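Local coordinates for protein migration inhibitory factor (Trichinella spiralis, PDB 1HFO) that belongs to the macrophage migration inhibitory factor family of small alpha/beta proteins and assembles as a trimer of identical subunits, at residues P1-L5 and Y36-H40; V26-K32 and L61-I67. One frame throughout, in Å; residues are numbered along the deposited sequence.

Interaction 1: P1-L5 and Y36-H40; sequences PIFTL and YVAVH
Strands 2-7 and 38-42, the two parallel strands of a beta-alpha-beta unit whose crossover is helix 18-30, meet here in the four-stranded sheet of the MIF fold. The axes of the short segments 2-5 and 38-40 run 4.8 Å apart and only 1° from parallel. Backbone bonds alternate as parallel pairing requires: Ala-38 N gives to Pro-1 O at 2.8 Å, Phe-3 N to Ala-38 O, His-40 N to Phe-3 O, and Leu-5 N to His-40 O at 3.0 Å. The last is the most bent, with 146° at the hydrogen. Between these bonds the CA-H groups of Val-37, Ile-2, Val-39 and Thr-4 lean on the same carbonyl oxygens, so each oxygen receives two contacts.

Ile-2, Ala-38, Thr-4 and His-40 stand on one face of the sheet, turned to the second subunit. On the other are Phe-3, which packs on helix 69-87, and Val-39, which packs on helix 18-30. At the amino end the Pro-1 ring sets CD against Tyr-36 O and, 4.2 Å away, Val-37 CG2. Residues 38-40 also pair antiparallel with a strand of the second subunit, carrying the sheet across the interface. His-40 NE2 is hydrogen-bonded to Gln-45 OE1 of that subunit, and the imidazole is thus held at both nitrogens. At the other nitrogen Thr-4 lies alongside the histidine, its OG1 swung anti to the backbone N (chi1 172°) to reach the ring edge near its plane, where OG1 and His-40 ND1 share a hydrogen bond of 2.9 Å.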
loop_
_atom_site.group_PDB
_atom_site.type_symbol
_atom_site.label_atom_id
_atom_site.label_comp_id
_atom_site.label_asym_id
_atom_site.label_seq_id
_atom_site.Cartn_x
_atom_site.Cartn_y
_atom_site.Cartn_z
ATOM N N PRO A 1 -0.912 10.702 -11.300
ATOM C CA PRO A 1 -1.835 9.844 -10.508
ATOM C C PRO A 1 -1.407 8.392 -10.428
ATOM O O PRO A 1 -0.739 7.868 -11.325
ATOM C CB PRO A 1 -3.199 9.909 -11.179
ATOM C CG PRO A 1 -3.126 11.248 -11.895
ATOM C CD PRO A 1 -1.672 11.385 -12.360
ATOM N N ILE A 2 -1.827 7.730 -9.351
ATOM C CA ILE A 2 -1.520 6.339 -9.163
ATOM C C ILE A 2 -2.801 5.648 -8.757
ATOM O O ILE A 2 -3.527 6.130 -7.872
ATOM C CB ILE A 2 -0.495 6.098 -8.014
ATOM C CG1 ILE A 2 0.845 6.727 -8.358
ATOM C CG2 ILE A 2 -0.300 4.608 -7.770
ATOM C CD1 ILE A 2 1.836 6.599 -7.222
ATOM N N PHE A 3 -3.085 4.551 -9.431
ATOM C CA PHE A 3 -4.222 3.736 -9.064
ATOM C C PHE A 3 -3.615 2.378 -8.814
ATOM O O PHE A 3 -3.007 1.777 -9.705
ATOM C CB PHE A 3 -5.269 3.611 -10.154
ATOM C CG PHE A 3 -6.471 2.813 -9.710
ATOM C CD1 PHE A 3 -7.348 3.338 -8.774
ATOM C CD2 PHE A 3 -6.686 1.523 -10.183
ATOM C CE1 PHE A 3 -8.440 2.582 -8.300
ATOM C CE2 PHE A 3 -7.783 0.752 -9.716
ATOM C CZ PHE A 3 -8.647 1.297 -8.777
ATOM N N THR A 4 -3.756 1.894 -7.589
ATOM C CA THR A 4 -3.201 0.607 -7.221
ATOM C C THR A 4 -4.313 -0.236 -6.590
ATOM O O THR A 4 -5.082 0.261 -5.763
ATOM C CB THR A 4 -1.994 0.818 -6.257
ATOM O OG1 THR A 4 -1.549 -0.437 -5.738
ATOM C CG2 THR A 4 -2.361 1.752 -5.138
ATOM N N LEU A 5 -4.389 -1.495 -7.005
ATOM C CA LEU A 5 -5.428 -2.417 -6.544
ATOM C C LEU A 5 -4.885 -3.778 -6.154
ATOM O O LEU A 5 -3.987 -4.330 -6.802
ATOM C CB LEU A 5 -6.465 -2.594 -7.652
ATOM C CG LEU A 5 -7.762 -3.343 -7.344
ATOM C CD1 LEU A 5 -8.624 -2.462 -6.464
ATOM C CD2 LEU A 5 -8.511 -3.660 -8.662
ATOM N N TYR A 36 1.632 10.825 -16.875
ATOM C CA TYR A 36 1.787 10.879 -15.422
ATOM C C TYR A 36 0.901 9.849 -14.715
ATOM O O TYR A 36 0.878 9.794 -13.491
ATOM C CB TYR A 36 1.428 12.264 -14.907
ATOM C CG TYR A 36 2.444 13.321 -15.259
ATOM C CD1 TYR A 36 3.608 13.461 -14.509
ATOM C CD2 TYR A 36 2.243 14.168 -16.349
ATOM C CE1 TYR A 36 4.567 14.435 -14.841
ATOM C CE2 TYR A 36 3.194 15.139 -16.687
ATOM C CZ TYR A 36 4.352 15.263 -15.924
ATOM O OH TYR A 36 5.293 16.237 -16.236
ATOM N N VAL A 37 0.170 9.035 -15.476
ATOM C CA VAL A 37 -0.709 8.049 -14.843
ATOM C C VAL A 37 -0.069 6.677 -14.675
ATOM O O VAL A 37 0.415 6.073 -15.651
ATOM C CB VAL A 37 -2.008 7.869 -15.647
ATOM C CG1 VAL A 37 -2.887 6.784 -14.984
ATOM C CG2 VAL A 37 -2.743 9.173 -15.721
ATOM N N ALA A 38 -0.056 6.182 -13.435
ATOM C CA ALA A 38 0.494 4.864 -13.169
ATOM C C ALA A 38 -0.638 3.988 -12.669
ATOM O O ALA A 38 -1.453 4.415 -11.843
ATOM C CB ALA A 38 1.617 4.930 -12.121
ATOM N N VAL A 39 -0.686 2.776 -13.201
ATOM C CA VAL A 39 -1.707 1.804 -12.822
ATOM C C VAL A 39 -1.032 0.515 -12.420
ATOM O O VAL A 39 -0.155 0.006 -13.116
ATOM C CB VAL A 39 -2.660 1.517 -13.986
ATOM C CG1 VAL A 39 -3.704 0.440 -13.541
ATOM C CG2 VAL A 39 -3.372 2.790 -14.393
ATOM N N HIS A 40 -1.492 -0.055 -11.305
ATOM C CA HIS A 40 -0.914 -1.274 -10.776
ATOM C C HIS A 40 -2.023 -2.186 -10.269
ATOM O O HIS A 40 -2.957 -1.701 -9.633
ATOM C CB HIS A 40 -0.026 -0.923 -9.588
ATOM C CG HIS A 40 0.357 -2.095 -8.739
ATOM N ND1 HIS A 40 0.133 -2.126 -7.378
ATOM C CD2 HIS A 40 0.988 -3.252 -9.044
ATOM C CE1 HIS A 40 0.615 -3.252 -6.883
ATOM N NE2 HIS A 40 1.140 -3.951 -7.873
#

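Interaction 2: V26-K32 and L61-I67; sequences VGNILSK and LMSIGGI
Apolar contacts carry most of this junction between the carboxyl end of helix 18-30 and the end of strand 57-63 with the glycine turn after it. Leu-30 is central, its two methyls parted between strand and turn. CD1 lies 3.6 Å from Ser-63 CB, whereas CD2 reaches Ile-67 CG1 at 3.7 Å and rests against Gly-66 O at the same distance. The Leu-30 CB points toward 61-67, and CG anti to the carbonyl carbon (chi1 -63°) carries the methyls to these partners. One turn earlier, the side chains of Val-26 and Leu-61 run past one another head to tail, Val-26 CG1 touching Leu-61 CD1 at 4.0 Å; Ile-29 CD1 adds a looser contact to Leu-61 CD2. The backbone of Gly-66 comes close to the helix, its CA 5.1 Å from that of Leu-30.

The polar contacts lie beyond the helix end. A Schellman motif with Ser-31 at positive phi ends the helix, Lys-32 N bonding to Gly-27 O, and the chain turns into Lys-32. The lysine side chain bends at chi2 (-56°) and chi4, bringing NZ within 2.8 Å of Ile-64 O in a hydrogen bond that meets the carbonyl 29° from its plane. Within 61-67, Ser-63 OG donates to Gly-65 O, lying in that carbonyl's plane, while Gly-66 O accepts a hydrogen bond from His-75 NE2 of helix 69-87.

The helix end is therefore joined to the strand and turn by aliphatic side chains and one ammonium-to-carbonyl bond beside them, where the positive charge probably polarises the Ile-64 peptide.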
loop_
_atom_site.group_PDB
_atom_site.type_symbol
_atom_site.label_atom_id
_atom_site.label_comp_id
_atom_site.label_asym_id
_atom_site.label_seq_id
_atom_site.Cartn_x
_atom_site.Cartn_y
_atom_site.Cartn_z
ATOM N N VAL A 26 -8.437 6.915 -15.500
ATOM C CA VAL A 26 -7.857 7.706 -14.422
ATOM C C VAL A 26 -7.444 9.092 -14.912
ATOM O O VAL A 26 -7.712 10.090 -14.264
ATOM C CB VAL A 26 -6.623 7.010 -13.826
ATOM C CG1 VAL A 26 -5.954 7.950 -12.822
ATOM C CG2 VAL A 26 -7.031 5.705 -13.130
ATOM N N GLY A 27 -6.775 9.150 -16.056
ATOM C CA GLY A 27 -6.339 10.434 -16.579
ATOM C C GLY A 27 -7.510 11.307 -16.965
ATOM O O GLY A 27 -7.549 12.504 -16.682
ATOM N N ASN A 28 -8.483 10.703 -17.622
ATOM C CA ASN A 28 -9.635 11.467 -18.028
ATOM C C ASN A 28 -10.429 11.989 -16.809
ATOM O O ASN A 28 -10.804 13.161 -16.794
ATOM C CB ASN A 28 -10.501 10.636 -19.007
ATOM C CG ASN A 28 -9.748 10.277 -20.325
ATOM O OD1 ASN A 28 -8.968 11.080 -20.851
ATOM N ND2 ASN A 28 -10.007 9.076 -20.863
ATOM N N ILE A 29 -10.657 11.180 -15.768
ATOM C CA ILE A 29 -11.422 11.694 -14.623
ATOM C C ILE A 29 -10.695 12.719 -13.751
ATOM O O ILE A 29 -11.334 13.567 -13.132
ATOM C CB ILE A 29 -11.950 10.579 -13.673
ATOM C CG1 ILE A 29 -10.793 9.911 -12.937
ATOM C CG2 ILE A 29 -12.762 9.561 -14.455
ATOM C CD1 ILE A 29 -11.237 8.920 -11.877
ATOM N N LEU A 30 -9.368 12.632 -13.676
ATOM C CA LEU A 30 -8.599 13.582 -12.876
ATOM C C LEU A 30 -8.069 14.710 -13.755
ATOM O O LEU A 30 -7.505 15.671 -13.257
ATOM C CB LEU A 30 -7.426 12.882 -12.185
ATOM C CG LEU A 30 -7.789 11.802 -11.173
ATOM C CD1 LEU A 30 -6.538 11.076 -10.728
ATOM C CD2 LEU A 30 -8.504 12.445 -9.980
ATOM N N SER A 31 -8.273 14.596 -15.063
ATOM C CA SER A 31 -7.798 15.611 -16.007
ATOM C C SER A 31 -6.283 15.774 -15.958
ATOM O O SER A 31 -5.759 16.896 -15.917
ATOM C CB SER A 31 -8.485 16.958 -15.743
ATOM O OG SER A 31 -9.861 16.891 -16.091
ATOM N N LYS A 32 -5.580 14.643 -15.946
ATOM C CA LYS A 32 -4.121 14.645 -15.938
ATOM C C LYS A 32 -3.615 13.961 -17.204
ATOM O O LYS A 32 -4.305 13.129 -17.782
ATOM C CB LYS A 32 -3.567 13.901 -14.715
ATOM C CG LYS A 32 -3.808 14.627 -13.396
ATOM C CD LYS A 32 -3.225 16.023 -13.449
ATOM C CE LYS A 32 -3.417 16.752 -12.127
ATOM N NZ LYS A 32 -2.556 16.175 -11.064
ATOM N N LEU A 61 -6.563 5.456 -4.971
ATOM C CA LEU A 61 -6.368 6.333 -6.117
ATOM C C LEU A 61 -5.792 7.610 -5.518
ATOM O O LEU A 61 -6.477 8.312 -4.774
ATOM C CB LEU A 61 -7.688 6.653 -6.831
ATOM C CG LEU A 61 -7.488 7.712 -7.920
ATOM C CD1 LEU A 61 -6.697 7.057 -9.035
ATOM C CD2 LEU A 61 -8.803 8.264 -8.441
ATOM N N MET A 62 -4.525 7.916 -5.808
ATOM C CA MET A 62 -3.935 9.132 -5.263
ATOM C C MET A 62 -3.529 10.072 -6.391
ATOM O O MET A 62 -3.140 9.631 -7.473
ATOM C CB MET A 62 -2.729 8.804 -4.381
ATOM C CG MET A 62 -1.659 7.989 -5.040
ATOM S SD MET A 62 -0.352 7.588 -3.823
ATOM C CE MET A 62 -0.594 5.840 -3.598
ATOM N N SER A 63 -3.636 11.368 -6.134
ATOM C CA SER A 63 -3.292 12.368 -7.140
ATOM C C SER A 63 -3.113 13.744 -6.537
ATOM O O SER A 63 -3.730 14.073 -5.517
ATOM C CB SER A 63 -4.405 12.418 -8.200
ATOM O OG SER A 63 -4.133 13.383 -9.190
ATOM N N ILE A 64 -2.273 14.567 -7.161
ATOM C CA ILE A 64 -2.086 15.916 -6.661
ATOM C C ILE A 64 -3.219 16.723 -7.301
ATOM O O ILE A 64 -3.141 17.112 -8.461
ATOM C CB ILE A 64 -0.709 16.497 -7.080
ATOM C CG1 ILE A 64 0.404 15.623 -6.487
ATOM C CG2 ILE A 64 -0.628 17.936 -6.675
ATOM C CD1 ILE A 64 1.783 15.794 -7.149
ATOM N N GLY A 65 -4.288 16.925 -6.542
ATOM C CA GLY A 65 -5.428 17.652 -7.067
ATOM C C GLY A 65 -6.413 16.746 -7.790
ATOM O O GLY A 65 -6.114 15.599 -8.139
ATOM N N GLY A 66 -7.610 17.263 -8.017
ATOM C CA GLY A 66 -8.623 16.479 -8.700
ATOM C C GLY A 66 -9.387 15.566 -7.769
ATOM O O GLY A 66 -10.429 15.020 -8.141
ATOM N N ILE A 67 -8.871 15.389 -6.557
ATOM C CA ILE A 67 -9.519 14.536 -5.570
ATOM C C ILE A 67 -9.922 15.366 -4.361
ATOM O O ILE A 67 -9.107 16.099 -3.790
ATOM C CB ILE A 67 -8.584 13.381 -5.113
ATOM C CG1 ILE A 67 -8.451 12.349 -6.240
ATOM C CG2 ILE A 67 -9.129 12.717 -3.848
ATOM C CD1 ILE A 67 -7.562 11.169 -5.896
#

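Interaction 1 is buried and lies nearer the centre of the chain; interaction 2 is only partly buried, towards one end of the sheet, their centres about 10 Å apart. The first joins strand to strand through regular backbone bonds, and the second sets a helix end against a strand and turn through methyl groups and a single lysine bond. Strand 2-7 separates strands 38-42 and 57-63, so both contacts serve one sheet: Ile-2 O lies 2.9 Å from Met-62 N, a probable hydrogen bond. Pro-1 bridges them directly, its CB 3.6 Å from Leu-30 CD1 and its CG beside Ser-63 OG. Helix 18-30 connects the paired strands of interaction 1 and supplies one side of interaction 2.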